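Local structure of putative oxidoreductase (Thermus thermophilus, 2ISM) at residues B[24-29]-B[346-351]; B[51-56]-B[63-68]; B[270-275]-B[317-322]; B[288-293]-B[308-313]. The protein is a putative oxidoreductase, built as a six-bladed beta-propeller that carries a bound calcium ion. All blocks are in the same frame, centred on the assembly; numbering follows the deposited sequence.

Contact 1 (B[24-29]-B[346-351]); sequences EEVVGG and DRVLRL
Glu24 grips Arg350 through both carboxylate oxygens: OE1 takes a straight hydrogen bond from Arg350 NH2 at 2.9 Å, and OE2 a weak one from Arg350 NE. The carboxylate and guanidinium planes stand 78° apart, so NH2 reaches OE1 from above the carboxylate while OE1 lies in the guanidinium plane. One face of that guanidinium is covered by Val26 CG2, centred over it. Glu25 reaches the other way, extended from a chi1 of 172°, and places OE2 2.6 Å from Arg347 NE in a salt bridge. A water receives from Arg347 NH2 and donates to Glu25 OE2. On the same face as Glu24 and Arg350, Val27 CG1 packs on Val348 CG2 at 3.8 Å. The backbone positions all this: the strands are antiparallel, and a beta bulge puts Val26 and Val27 opposite Val348, whose O accepts from Val26 N (2.9 Å) and whose N donates to Val27 O. Further out, Phe56 touches both valines of the bulge, and Pro343 O takes another bond from Arg347 NH2. N-terminal strand 23-27 thus becomes the outer strand of a C-terminal blade, the "velcro" closure of propellers. With each acid facing an arginine, charges along this seam would largely offset.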
loop_
_atom_site.group_PDB
_atom_site.type_symbol
_atom_site.label_atom_id
_atom_site.label_comp_id
_atom_site.label_asym_id
_atom_site.label_seq_id
_atom_site.Cartn_x
_atom_site.Cartn_y
_atom_site.Cartn_z
ATOM N N GLU B 24 -10.451 5.378 9.819
ATOM C CA GLU B 24 -11.521 6.352 9.697
ATOM C C GLU B 24 -12.797 5.564 9.449
ATOM O O GLU B 24 -12.830 4.652 8.618
ATOM C CB GLU B 24 -11.255 7.341 8.558
ATOM C CG GLU B 24 -11.308 6.768 7.163
ATOM C CD GLU B 24 -11.021 7.823 6.111
ATOM O OE1 GLU B 24 -11.751 8.838 6.074
ATOM O OE2 GLU B 24 -10.066 7.640 5.326
ATOM N N GLU B 25 -13.839 5.897 10.201
ATOM C CA GLU B 25 -15.120 5.220 10.074
ATOM C C GLU B 25 -15.862 5.664 8.826
ATOM O O GLU B 25 -16.065 6.856 8.600
ATOM C CB GLU B 25 -15.980 5.486 11.310
ATOM C CG GLU B 25 -17.410 4.984 11.187
ATOM C CD GLU B 25 -18.182 5.094 12.488
ATOM O OE1 GLU B 25 -19.425 4.984 12.454
ATOM O OE2 GLU B 25 -17.542 5.281 13.544
ATOM N N VAL B 26 -16.263 4.692 8.014
ATOM C CA VAL B 26 -16.999 4.966 6.792
ATOM C C VAL B 26 -18.493 5.016 7.106
ATOM O O VAL B 26 -19.199 5.925 6.670
ATOM C CB VAL B 26 -16.734 3.875 5.730
ATOM C CG1 VAL B 26 -17.532 4.169 4.470
ATOM C CG2 VAL B 26 -15.238 3.816 5.412
ATOM N N VAL B 27 -18.967 4.039 7.873
ATOM C CA VAL B 27 -20.374 3.975 8.249
ATOM C C VAL B 27 -20.542 2.967 9.382
ATOM O O VAL B 27 -19.760 2.023 9.494
ATOM C CB VAL B 27 -21.264 3.565 7.038
ATOM C CG1 VAL B 27 -20.921 2.158 6.582
ATOM C CG2 VAL B 27 -22.736 3.664 7.408
ATOM N N GLY B 28 -21.545 3.183 10.231
ATOM C CA GLY B 28 -21.781 2.278 11.343
ATOM C C GLY B 28 -23.248 1.936 11.548
ATOM O O GLY B 28 -24.094 2.236 10.702
ATOM N N GLY B 29 -23.544 1.300 12.676
ATOM C CA GLY B 29 -24.909 0.916 12.985
ATOM C C GLY B 29 -25.353 -0.341 12.260
ATOM O O GLY B 29 -26.534 -0.676 12.272
ATOM N N ASP B 346 -20.427 -2.121 14.850
ATOM C CA ASP B 346 -20.348 -2.788 13.574
ATOM C C ASP B 346 -20.168 -2.083 12.262
ATOM O O ASP B 346 -20.934 -2.197 11.295
ATOM C CB ASP B 346 -21.431 -3.845 13.414
ATOM C CG ASP B 346 -21.087 -5.105 14.194
ATOM O OD1 ASP B 346 -20.054 -5.047 14.901
ATOM O OD2 ASP B 346 -21.809 -6.121 14.119
ATOM N N ARG B 347 -19.139 -1.259 12.319
ATOM C CA ARG B 347 -18.787 -0.336 11.280
ATOM C C ARG B 347 -17.933 -0.899 10.174
ATOM O O ARG B 347 -17.353 -1.987 10.282
ATOM C CB ARG B 347 -17.917 0.711 11.978
ATOM C CG ARG B 347 -18.414 1.236 13.321
ATOM C CD ARG B 347 -17.328 2.114 13.953
ATOM N NE ARG B 347 -17.859 3.069 14.924
ATOM C CZ ARG B 347 -18.319 2.746 16.126
ATOM N NH1 ARG B 347 -18.313 1.481 16.522
ATOM N NH2 ARG B 347 -18.796 3.688 16.926
ATOM N N VAL B 348 -17.862 -0.116 9.113
ATOM C CA VAL B 348 -17.020 -0.404 7.979
ATOM C C VAL B 348 -15.898 0.598 8.238
ATOM O O VAL B 348 -16.153 1.799 8.340
ATOM C CB VAL B 348 -17.714 -0.051 6.660
ATOM C CG1 VAL B 348 -16.709 -0.103 5.520
ATOM C CG2 VAL B 348 -18.860 -1.022 6.400
ATOM N N LEU B 349 -14.676 0.104 8.380
ATOM C CA LEU B 349 -13.537 0.973 8.640
ATOM C C LEU B 349 -12.626 1.035 7.425
ATOM O O LEU B 349 -12.472 0.052 6.701
ATOM C CB LEU B 349 -12.744 0.457 9.845
ATOM C CG LEU B 349 -13.526 0.245 11.145
ATOM C CD1 LEU B 349 -12.626 -0.386 12.186
ATOM C CD2 LEU B 349 -14.071 1.582 11.648
ATOM N N ARG B 350 -12.028 2.200 7.203
ATOM C CA ARG B 350 -11.117 2.389 6.085
ATOM C C ARG B 350 -9.738 2.707 6.653
ATOM O O ARG B 350 -9.583 3.657 7.418
ATOM C CB ARG B 350 -11.608 3.535 5.199
ATOM C CG ARG B 350 -10.756 3.805 3.967
ATOM C CD ARG B 350 -11.511 4.717 3.014
ATOM N NE ARG B 350 -12.011 5.899 3.708
ATOM C CZ ARG B 350 -13.114 6.559 3.371
ATOM N NH1 ARG B 350 -13.846 6.157 2.341
ATOM N NH2 ARG B 350 -13.489 7.622 4.070
ATOM N N LEU B 351 -8.747 1.901 6.289
ATOM C CA LEU B 351 -7.387 2.090 6.775
ATOM C C LEU B 351 -6.495 2.652 5.677
ATOM O O LEU B 351 -6.229 1.984 4.676
ATOM C CB LEU B 351 -6.820 0.766 7.293
ATOM C CG LEU B 351 -7.317 0.311 8.671
ATOM C CD1 LEU B 351 -8.835 0.167 8.663
ATOM C CD2 LEU B 351 -6.655 -1.008 9.039
HETATM O O HOH W 1 -18.418 6.510 15.871
#

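Contact 2 (B[51-56]-B[63-68]); sequences GRIRLF and TYAELS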
loop_
_atom_site.group_PDB
_atom_site.type_symbol
_atom_site.label_atom_id
_atom_site.label_comp_id
_atom_site.label_asym_id
_atom_site.label_seq_id
_atom_site.Cartn_x
_atom_site.Cartn_y
_atom_site.Cartn_z
ATOM N N GLY B 51 -29.863 -10.674 6.771
ATOM C CA GLY B 51 -30.546 -10.766 5.490
ATOM C C GLY B 51 -30.737 -9.502 4.670
ATOM O O GLY B 51 -31.523 -9.500 3.723
ATOM N N ARG B 52 -30.036 -8.428 5.015
ATOM C CA ARG B 52 -30.156 -7.179 4.264
ATOM C C ARG B 52 -28.854 -6.858 3.551
ATOM O O ARG B 52 -27.781 -7.014 4.128
ATOM C CB ARG B 52 -30.459 -5.994 5.190
ATOM C CG ARG B 52 -31.721 -6.093 6.033
ATOM C CD ARG B 52 -31.865 -4.841 6.909
ATOM N NE ARG B 52 -30.801 -4.716 7.909
ATOM C CZ ARG B 52 -30.795 -5.340 9.085
ATOM N NH1 ARG B 52 -31.802 -6.136 9.421
ATOM N NH2 ARG B 52 -29.779 -5.173 9.925
ATOM N N ILE B 53 -28.953 -6.420 2.299
ATOM C CA ILE B 53 -27.781 -5.987 1.544
ATOM C C ILE B 53 -27.967 -4.475 1.513
ATOM O O ILE B 53 -28.928 -3.973 0.922
ATOM C CB ILE B 53 -27.774 -6.500 0.092
ATOM C CG1 ILE B 53 -27.618 -8.022 0.074
ATOM C CG2 ILE B 53 -26.643 -5.826 -0.688
ATOM C CD1 ILE B 53 -27.598 -8.629 -1.320
ATOM N N ARG B 54 -27.070 -3.750 2.169
ATOM C CA ARG B 54 -27.169 -2.302 2.223
ATOM C C ARG B 54 -26.325 -1.638 1.155
ATOM O O ARG B 54 -25.338 -2.203 0.683
ATOM C CB ARG B 54 -26.717 -1.785 3.597
ATOM C CG ARG B 54 -27.398 -2.455 4.777
ATOM C CD ARG B 54 -28.897 -2.201 4.772
ATOM N NE ARG B 54 -29.232 -0.851 5.209
ATOM C CZ ARG B 54 -29.112 -0.419 6.461
ATOM N NH1 ARG B 54 -28.659 -1.230 7.409
ATOM N NH2 ARG B 54 -29.464 0.821 6.773
ATOM N N LEU B 55 -26.729 -0.429 0.781
ATOM C CA LEU B 55 -26.006 0.363 -0.205
ATOM C C LEU B 55 -25.575 1.642 0.489
ATOM O O LEU B 55 -26.410 2.375 1.018
ATOM C CB LEU B 55 -26.900 0.734 -1.395
ATOM C CG LEU B 55 -26.303 1.810 -2.320
ATOM C CD1 LEU B 55 -25.116 1.233 -3.090
ATOM C CD2 LEU B 55 -27.359 2.320 -3.292
ATOM N N PHE B 56 -24.272 1.895 0.518
ATOM C CA PHE B 56 -23.767 3.120 1.115
ATOM C C PHE B 56 -23.241 3.935 -0.056
ATOM O O PHE B 56 -22.369 3.479 -0.803
ATOM C CB PHE B 56 -22.641 2.842 2.106
ATOM C CG PHE B 56 -22.189 4.064 2.850
ATOM C CD1 PHE B 56 -23.049 4.710 3.734
ATOM C CD2 PHE B 56 -20.920 4.592 2.643
ATOM C CE1 PHE B 56 -22.651 5.868 4.401
ATOM C CE2 PHE B 56 -20.511 5.747 3.302
ATOM C CZ PHE B 56 -21.380 6.389 4.184
ATOM N N THR B 63 -31.362 0.413 1.528
ATOM C CA THR B 63 -31.480 -1.028 1.378
ATOM C C THR B 63 -31.465 -1.393 -0.102
ATOM O O THR B 63 -32.363 -1.021 -0.863
ATOM C CB THR B 63 -32.769 -1.558 2.025
ATOM O OG1 THR B 63 -32.731 -1.301 3.434
ATOM C CG2 THR B 63 -32.902 -3.060 1.795
ATOM N N TYR B 64 -30.423 -2.109 -0.504
ATOM C CA TYR B 64 -30.258 -2.537 -1.886
ATOM C C TYR B 64 -31.200 -3.703 -2.151
ATOM O O TYR B 64 -31.839 -3.782 -3.203
ATOM C CB TYR B 64 -28.811 -2.977 -2.118
ATOM C CG TYR B 64 -28.521 -3.428 -3.527
ATOM C CD1 TYR B 64 -28.385 -2.507 -4.565
ATOM C CD2 TYR B 64 -28.377 -4.782 -3.825
ATOM C CE1 TYR B 64 -28.110 -2.926 -5.867
ATOM C CE2 TYR B 64 -28.103 -5.212 -5.116
ATOM C CZ TYR B 64 -27.970 -4.283 -6.132
ATOM O OH TYR B 64 -27.689 -4.713 -7.412
ATOM N N ALA B 65 -31.278 -4.612 -1.186
ATOM C CA ALA B 65 -32.144 -5.773 -1.302
ATOM C C ALA B 65 -32.353 -6.428 0.050
ATOM O O ALA B 65 -31.537 -6.294 0.964
ATOM C CB ALA B 65 -31.542 -6.782 -2.269
ATOM N N GLU B 66 -33.470 -7.123 0.184
ATOM C CA GLU B 66 -33.751 -7.834 1.414
ATOM C C GLU B 66 -33.982 -9.276 0.996
ATOM O O GLU B 66 -34.786 -9.546 0.104
ATOM C CB GLU B 66 -34.990 -7.268 2.102
ATOM C CG GLU B 66 -35.152 -7.747 3.533
ATOM C CD GLU B 66 -36.156 -6.925 4.313
ATOM O OE1 GLU B 66 -35.997 -5.685 4.366
ATOM O OE2 GLU B 66 -37.102 -7.517 4.877
ATOM N N LEU B 67 -33.258 -10.196 1.623
ATOM C CA LEU B 67 -33.392 -11.610 1.300
ATOM C C LEU B 67 -33.795 -12.411 2.528
ATOM O O LEU B 67 -33.331 -12.146 3.635
ATOM C CB LEU B 67 -32.068 -12.157 0.755
ATOM C CG LEU B 67 -31.512 -11.525 -0.524
ATOM C CD1 LEU B 67 -30.101 -12.030 -0.777
ATOM C CD2 LEU B 67 -32.416 -11.862 -1.696
ATOM N N SER B 68 -34.677 -13.383 2.326
ATOM C CA SER B 68 -35.113 -14.246 3.409
ATOM C C SER B 68 -33.941 -15.165 3.718
ATOM O O SER B 68 -33.385 -15.793 2.819
ATOM C CB SER B 68 -36.322 -15.078 2.974
ATOM O OG SER B 68 -36.606 -16.101 3.916
#
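A chi1 of -67° in Ile53 sets CG1 beside the backbone N and leaves CG2 anti to it, beside the carbonyl carbon, while Tyr64, with chi1 at -179°, swings its ring along the same direction. The two side chains lie side by side, and Ile53 CG2 rests 3.7 Å from Tyr64 CD2. On the same side of the strand, Leu55 CB meets Tyr64 CB at 4.2 Å, and Ile53 CD1 reaches Leu67 CD1. The Tyr64 phenol is fixed by a hydrogen bond between OH and His112 ND1. On the reverse face, Arg52 and Arg54 both form salt bridges with Glu48 OE1, and Thr63 lies across from Arg54. The register slips here, because Ile53 O accepts from both Tyr64 N at 2.8 Å and Ala65 N at 3.2 Å, the latter on a lone pair in the carbonyl plane. Ile53 N returns a bond to Ala65 O (2.9 Å), and Leu67 N donates to Gly51 O at 174°. Two residues facing one make a classic beta bulge, here in the hairpin of strands 52-57 and 60-66. These are the outer two strands of a propeller blade, Ile53, Ala65 and Leu67 packing on the next blade's Leu110.

Contact 3 (B[270-275]-B[317-322]); sequences PGNLAF and LREVQV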
loop_
_atom_site.group_PDB
_atom_site.type_symbol
_atom_site.label_atom_id
_atom_site.label_comp_id
_atom_site.label_asym_id
_atom_site.label_seq_id
_atom_site.Cartn_x
_atom_site.Cartn_y
_atom_site.Cartn_z
ATOM N N PRO B 270 -10.190 -16.609 12.617
ATOM C CA PRO B 270 -10.126 -15.615 11.545
ATOM C C PRO B 270 -11.385 -15.321 10.753
ATOM O O PRO B 270 -12.266 -16.165 10.595
ATOM C CB PRO B 270 -9.047 -16.191 10.640
ATOM C CG PRO B 270 -9.404 -17.649 10.661
ATOM C CD PRO B 270 -9.724 -17.920 12.140
ATOM N N GLY B 271 -11.444 -14.091 10.260
ATOM C CA GLY B 271 -12.528 -13.679 9.404
ATOM C C GLY B 271 -11.893 -13.834 8.031
ATOM O O GLY B 271 -11.223 -14.839 7.760
ATOM N N ASN B 272 -12.054 -12.843 7.167
ATOM C CA ASN B 272 -11.466 -12.932 5.839
ATOM C C ASN B 272 -10.005 -12.492 5.911
ATOM O O ASN B 272 -9.511 -12.114 6.972
ATOM C CB ASN B 272 -12.237 -12.035 4.865
ATOM C CG ASN B 272 -12.062 -12.458 3.414
ATOM O OD1 ASN B 272 -11.395 -13.447 3.123
ATOM N ND2 ASN B 272 -12.666 -11.707 2.499
ATOM N N LEU B 273 -9.303 -12.578 4.789
ATOM C CA LEU B 273 -7.911 -12.138 4.733
ATOM C C LEU B 273 -7.705 -11.450 3.394
ATOM O O LEU B 273 -8.485 -11.655 2.464
ATOM C CB LEU B 273 -6.933 -13.313 4.890
ATOM C CG LEU B 273 -7.160 -14.707 4.291
ATOM C CD1 LEU B 273 -7.944 -14.656 2.998
ATOM C CD2 LEU B 273 -5.799 -15.360 4.089
ATOM N N ALA B 274 -6.669 -10.625 3.292
ATOM C CA ALA B 274 -6.413 -9.919 2.044
ATOM C C ALA B 274 -4.967 -9.481 1.919
ATOM O O ALA B 274 -4.299 -9.217 2.919
ATOM C CB ALA B 274 -7.325 -8.700 1.944
ATOM N N PHE B 275 -4.486 -9.411 0.680
ATOM C CA PHE B 275 -3.125 -8.964 0.420
ATOM C C PHE B 275 -3.172 -7.447 0.305
ATOM O O PHE B 275 -3.982 -6.888 -0.435
ATOM C CB PHE B 275 -2.592 -9.614 -0.859
ATOM C CG PHE B 275 -2.141 -11.036 -0.659
ATOM C CD1 PHE B 275 -0.883 -11.311 -0.129
ATOM C CD2 PHE B 275 -2.986 -12.098 -0.958
ATOM C CE1 PHE B 275 -0.475 -12.624 0.102
ATOM C CE2 PHE B 275 -2.589 -13.416 -0.731
ATOM C CZ PHE B 275 -1.332 -13.679 -0.200
ATOM N N LEU B 317 -13.181 -8.371 14.352
ATOM C CA LEU B 317 -13.067 -7.969 12.950
ATOM C C LEU B 317 -13.274 -9.091 11.935
ATOM O O LEU B 317 -12.534 -10.075 11.939
ATOM C CB LEU B 317 -11.644 -7.485 12.649
ATOM C CG LEU B 317 -11.116 -6.366 13.563
ATOM C CD1 LEU B 317 -9.761 -5.888 13.060
ATOM C CD2 LEU B 317 -12.104 -5.204 13.594
ATOM N N ARG B 318 -14.272 -8.945 11.067
ATOM C CA ARG B 318 -14.570 -9.986 10.085
ATOM C C ARG B 318 -14.266 -9.918 8.588
ATOM O O ARG B 318 -13.697 -10.854 8.024
ATOM C CB ARG B 318 -16.095 -10.144 10.159
ATOM C CG ARG B 318 -16.625 -11.389 9.463
ATOM C CD ARG B 318 -18.125 -11.559 9.692
ATOM N NE ARG B 318 -18.457 -12.058 11.029
ATOM C CZ ARG B 318 -18.352 -13.330 11.405
ATOM N NH1 ARG B 318 -17.918 -14.243 10.549
ATOM N NH2 ARG B 318 -18.704 -13.697 12.633
ATOM N N GLU B 319 -14.645 -8.817 7.945
ATOM C CA GLU B 319 -14.402 -8.656 6.514
ATOM C C GLU B 319 -13.149 -7.789 6.384
ATOM O O GLU B 319 -12.854 -6.967 7.250
ATOM C CB GLU B 319 -15.572 -7.974 5.784
ATOM C CG GLU B 319 -15.243 -7.446 4.373
ATOM C CD GLU B 319 -15.000 -8.549 3.350
ATOM O OE1 GLU B 319 -14.117 -9.399 3.585
ATOM O OE2 GLU B 319 -15.690 -8.562 2.303
ATOM N N VAL B 320 -12.407 -7.999 5.304
ATOM C CA VAL B 320 -11.212 -7.216 5.015
ATOM C C VAL B 320 -10.946 -7.316 3.518
ATOM O O VAL B 320 -10.747 -8.405 2.979
ATOM C CB VAL B 320 -9.972 -7.703 5.828
ATOM C CG1 VAL B 320 -9.792 -9.196 5.687
ATOM C CG2 VAL B 320 -8.722 -6.972 5.352
ATOM N N GLN B 321 -10.974 -6.169 2.848
ATOM C CA GLN B 321 -10.761 -6.107 1.409
ATOM C C GLN B 321 -10.083 -4.817 1.000
ATOM O O GLN B 321 -10.274 -3.777 1.628
ATOM C CB GLN B 321 -12.087 -6.173 0.652
ATOM C CG GLN B 321 -12.678 -7.546 0.471
ATOM C CD GLN B 321 -13.619 -7.586 -0.714
ATOM O OE1 GLN B 321 -13.183 -7.568 -1.866
ATOM N NE2 GLN B 321 -14.918 -7.618 -0.440
ATOM N N VAL B 322 -9.307 -4.889 -0.072
ATOM C CA VAL B 322 -8.631 -3.709 -0.586
ATOM C C VAL B 322 -9.633 -3.030 -1.510
ATOM O O VAL B 322 -10.187 -3.671 -2.400
ATOM C CB VAL B 322 -7.373 -4.087 -1.392
ATOM C CG1 VAL B 322 -6.684 -2.824 -1.903
ATOM C CG2 VAL B 322 -6.426 -4.890 -0.523
HETATM O O HOH W 2 -10.009 -9.949 0.835
#
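This is an interblade contact of the beta-propeller: strands 270-276 and 317-322, each the innermost of its four-stranded blade, run side by side near the centre of the chain. Their short segments point almost the same way, 12° apart, but they do not pair as a sheet, and a single direct backbone hydrogen bond joins them, from Asn272 N to Arg318 O at 2.7 Å. Side chains and a water add to it. Asn272 and Glu319 lie alongside each other with amide and carboxylate nearly coplanar, and ND2 donates to OE1 at 2.9 Å, in the amide plane and onto the syn lone pair. On its anti side, somewhat out of the carboxylate plane, the same OE1 takes Val320 N (2.8 Å), which steadies the carboxylate, as does Leu36 N at OE2. Asn272 OD1 is held too, accepting from Leu207 N. Val320 straddles the seam: its chi1 of 51° wedges CG1 between backbone N and carbonyl carbon and presses it against Asn272 O (3.2 Å), while CG2 meets Ala274 CB at 4.1 Å. Between two facing carbonyls a water bridges, donating to Leu273 O at 2.8 Å and to Val320 O at 2.7 Å.

Contact 4 (B[288-293]-B[308-313]); sequences QALLRL and ETALSG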
loop_
_atom_site.group_PDB
_atom_site.type_symbol
_atom_site.label_atom_id
_atom_site.label_comp_id
_atom_site.label_asym_id
_atom_site.label_seq_id
_atom_site.Cartn_x
_atom_site.Cartn_y
_atom_site.Cartn_z
ATOM N N GLN B 288 -9.939 -10.046 18.270
ATOM C CA GLN B 288 -10.244 -8.622 18.132
ATOM C C GLN B 288 -9.072 -7.793 17.599
ATOM O O GLN B 288 -8.720 -6.757 18.168
ATOM C CB GLN B 288 -10.697 -8.056 19.481
ATOM C CG GLN B 288 -11.998 -8.660 20.000
ATOM C CD GLN B 288 -12.404 -8.092 21.346
ATOM O OE1 GLN B 288 -12.413 -6.876 21.543
ATOM N NE2 GLN B 288 -12.747 -8.969 22.281
ATOM N N ALA B 289 -8.488 -8.234 16.491
ATOM C CA ALA B 289 -7.362 -7.522 15.918
ATOM C C ALA B 289 -7.154 -7.873 14.456
ATOM O O ALA B 289 -7.644 -8.891 13.971
ATOM C CB ALA B 289 -6.096 -7.849 16.705
ATOM N N LEU B 290 -6.424 -7.008 13.763
ATOM C CA LEU B 290 -6.097 -7.222 12.362
ATOM C C LEU B 290 -4.606 -7.531 12.376
ATOM O O LEU B 290 -3.802 -6.686 12.768
ATOM C CB LEU B 290 -6.351 -5.953 11.550
ATOM C CG LEU B 290 -5.994 -6.037 10.063
ATOM C CD1 LEU B 290 -6.913 -7.038 9.362
ATOM C CD2 LEU B 290 -6.128 -4.662 9.431
ATOM N N LEU B 291 -4.239 -8.743 11.977
ATOM C CA LEU B 291 -2.835 -9.123 11.971
ATOM C C LEU B 291 -2.217 -9.006 10.587
ATOM O O LEU B 291 -2.893 -9.167 9.568
ATOM C CB LEU B 291 -2.664 -10.550 12.495
ATOM C CG LEU B 291 -3.203 -10.827 13.905
ATOM C CD1 LEU B 291 -2.890 -12.261 14.296
ATOM C CD2 LEU B 291 -2.588 -9.858 14.899
ATOM N N ARG B 292 -0.926 -8.703 10.573
ATOM C CA ARG B 292 -0.160 -8.558 9.346
ATOM C C ARG B 292 0.847 -9.701 9.316
ATOM O O ARG B 292 1.648 -9.852 10.240
ATOM C CB ARG B 292 0.579 -7.214 9.345
ATOM C CG ARG B 292 1.486 -6.992 8.146
ATOM C CD ARG B 292 2.408 -5.785 8.334
ATOM N NE ARG B 292 1.682 -4.518 8.370
ATOM C CZ ARG B 292 1.500 -3.786 9.465
ATOM N NH1 ARG B 292 1.994 -4.186 10.631
ATOM N NH2 ARG B 292 0.819 -2.648 9.393
ATOM N N LEU B 293 0.786 -10.523 8.274
ATOM C CA LEU B 293 1.713 -11.640 8.136
ATOM C C LEU B 293 2.771 -11.267 7.104
ATOM O O LEU B 293 2.451 -10.999 5.946
ATOM C CB LEU B 293 0.978 -12.912 7.693
ATOM C CG LEU B 293 0.289 -13.771 8.759
ATOM C CD1 LEU B 293 -0.730 -12.952 9.533
ATOM C CD2 LEU B 293 -0.383 -14.952 8.083
ATOM N N GLU B 308 2.571 -9.260 12.898
ATOM C CA GLU B 308 2.443 -7.995 13.612
ATOM C C GLU B 308 0.983 -7.570 13.701
ATOM O O GLU B 308 0.172 -7.935 12.858
ATOM C CB GLU B 308 3.234 -6.899 12.891
ATOM C CG GLU B 308 4.654 -7.303 12.501
ATOM C CD GLU B 308 5.401 -6.203 11.764
ATOM O OE1 GLU B 308 4.799 -5.562 10.878
ATOM O OE2 GLU B 308 6.596 -5.988 12.060
ATOM N N THR B 309 0.652 -6.795 14.728
ATOM C CA THR B 309 -0.711 -6.305 14.886
ATOM C C THR B 309 -0.828 -4.999 14.111
ATOM O O THR B 309 -0.088 -4.051 14.368
ATOM C CB THR B 309 -1.051 -6.048 16.362
ATOM O OG1 THR B 309 -1.057 -7.291 17.071
ATOM C CG2 THR B 309 -2.419 -5.386 16.489
ATOM N N ALA B 310 -1.752 -4.958 13.157
ATOM C CA ALA B 310 -1.953 -3.768 12.335
ATOM C C ALA B 310 -3.109 -2.907 12.831
ATOM O O ALA B 310 -3.178 -1.714 12.532
ATOM C CB ALA B 310 -2.190 -4.172 10.883
ATOM N N LEU B 311 -4.024 -3.513 13.580
ATOM C CA LEU B 311 -5.164 -2.778 14.114
ATOM C C LEU B 311 -5.712 -3.464 15.360
ATOM O O LEU B 311 -5.786 -4.688 15.422
ATOM C CB LEU B 311 -6.278 -2.674 13.066
ATOM C CG LEU B 311 -7.491 -1.844 13.495
ATOM C CD1 LEU B 311 -7.083 -0.383 13.554
ATOM C CD2 LEU B 311 -8.652 -2.038 12.519
ATOM N N SER B 312 -6.096 -2.668 16.352
ATOM C CA SER B 312 -6.651 -3.206 17.589
ATOM C C SER B 312 -7.420 -2.113 18.311
ATOM O O SER B 312 -7.181 -0.930 18.083
ATOM C CB SER B 312 -5.536 -3.736 18.492
ATOM O OG SER B 312 -4.652 -2.699 18.866
ATOM N N GLY B 313 -8.345 -2.518 19.177
ATOM C CA GLY B 313 -9.138 -1.557 19.921
ATOM C C GLY B 313 -10.493 -1.278 19.297
ATOM O O GLY B 313 -11.179 -0.336 19.695
HETATM O O HOH W 3 -8.428 -4.978 20.405
#
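Segments 288-293 and 308-313 pair as antiparallel strands whose short axes make an angle of 142°, with the register slipping by one residue at Leu290. There the carbonyl O of Leu290 accepts twice, from Ala310 N at 2.7 Å and, on a lone pair in the carbonyl plane, from Leu311 N at 3.3 Å; Leu290 N in turn donates to Leu311 O. Ala310 and Leu311 facing Leu290 form a classic beta bulge. Beyond it the pairing is regular, Arg292 and Glu308 exchanging two backbone bonds, that from Arg292 N to Glu308 O being 2.6 Å long. On the face of these residues Leu290 CB packs closely against Leu311 CB, 3.6 Å away.

The hairpin supplies the two outer strands, 289-298 and 301-312, of one blade of the beta-propeller, and the Arg292-Glu308 pair sits at the end of the contact nearer the turn. Arg292 extends to CG and CD and then bends, chi3 at -67°, which lays one face of its guanidinium against the methyl of Ala310: CB stands over that face, offset toward the rim, 3.7 Å from NH2. Arg292 NH1 also reaches Glu308 OE1 at 3.1 Å, a weak and bent bond within a salt bridge, the two planes nearly perpendicular. Stronger partners lie outside, Tyr281 OH for Arg292 NE and Arg306 NE for Glu308 OE2. Lys212 of the second subunit packs on Arg292. On the reverse face Leu291 CD2 touches Thr309 OG1 at 3.7 Å. At the opposite end of the pairing, a water donates to Gln288 O and accepts from Gly313 N, joining the strands where they part.

How the contacts relate
Three consecutive blades of the propeller carry the four contacts. Contact 1 closes the ring, and contacts 2, 3 and 4 are nested within the loop it spans. It touches contact 2 on one flank, Val26 O lying 3.3 Å from Phe56 CZ, and contact 4 on the other, where Leu351 CD2 meets Leu290 CD2 at 3.7 Å. Contact 3 joins the blade of contact 4, through 270-276, to that of contact 1, through 317-322; Leu317 CD1 packs across the gap, 4.0 Å from Leu311 CD2. The centres of contacts 3 and 4 are about 11 Å apart, those of 2 and 4 about 29 Å. The calcium ion, bound by Glu233 and Tyr243, lies about 13 Å from the Leu273 side chain of contact 3.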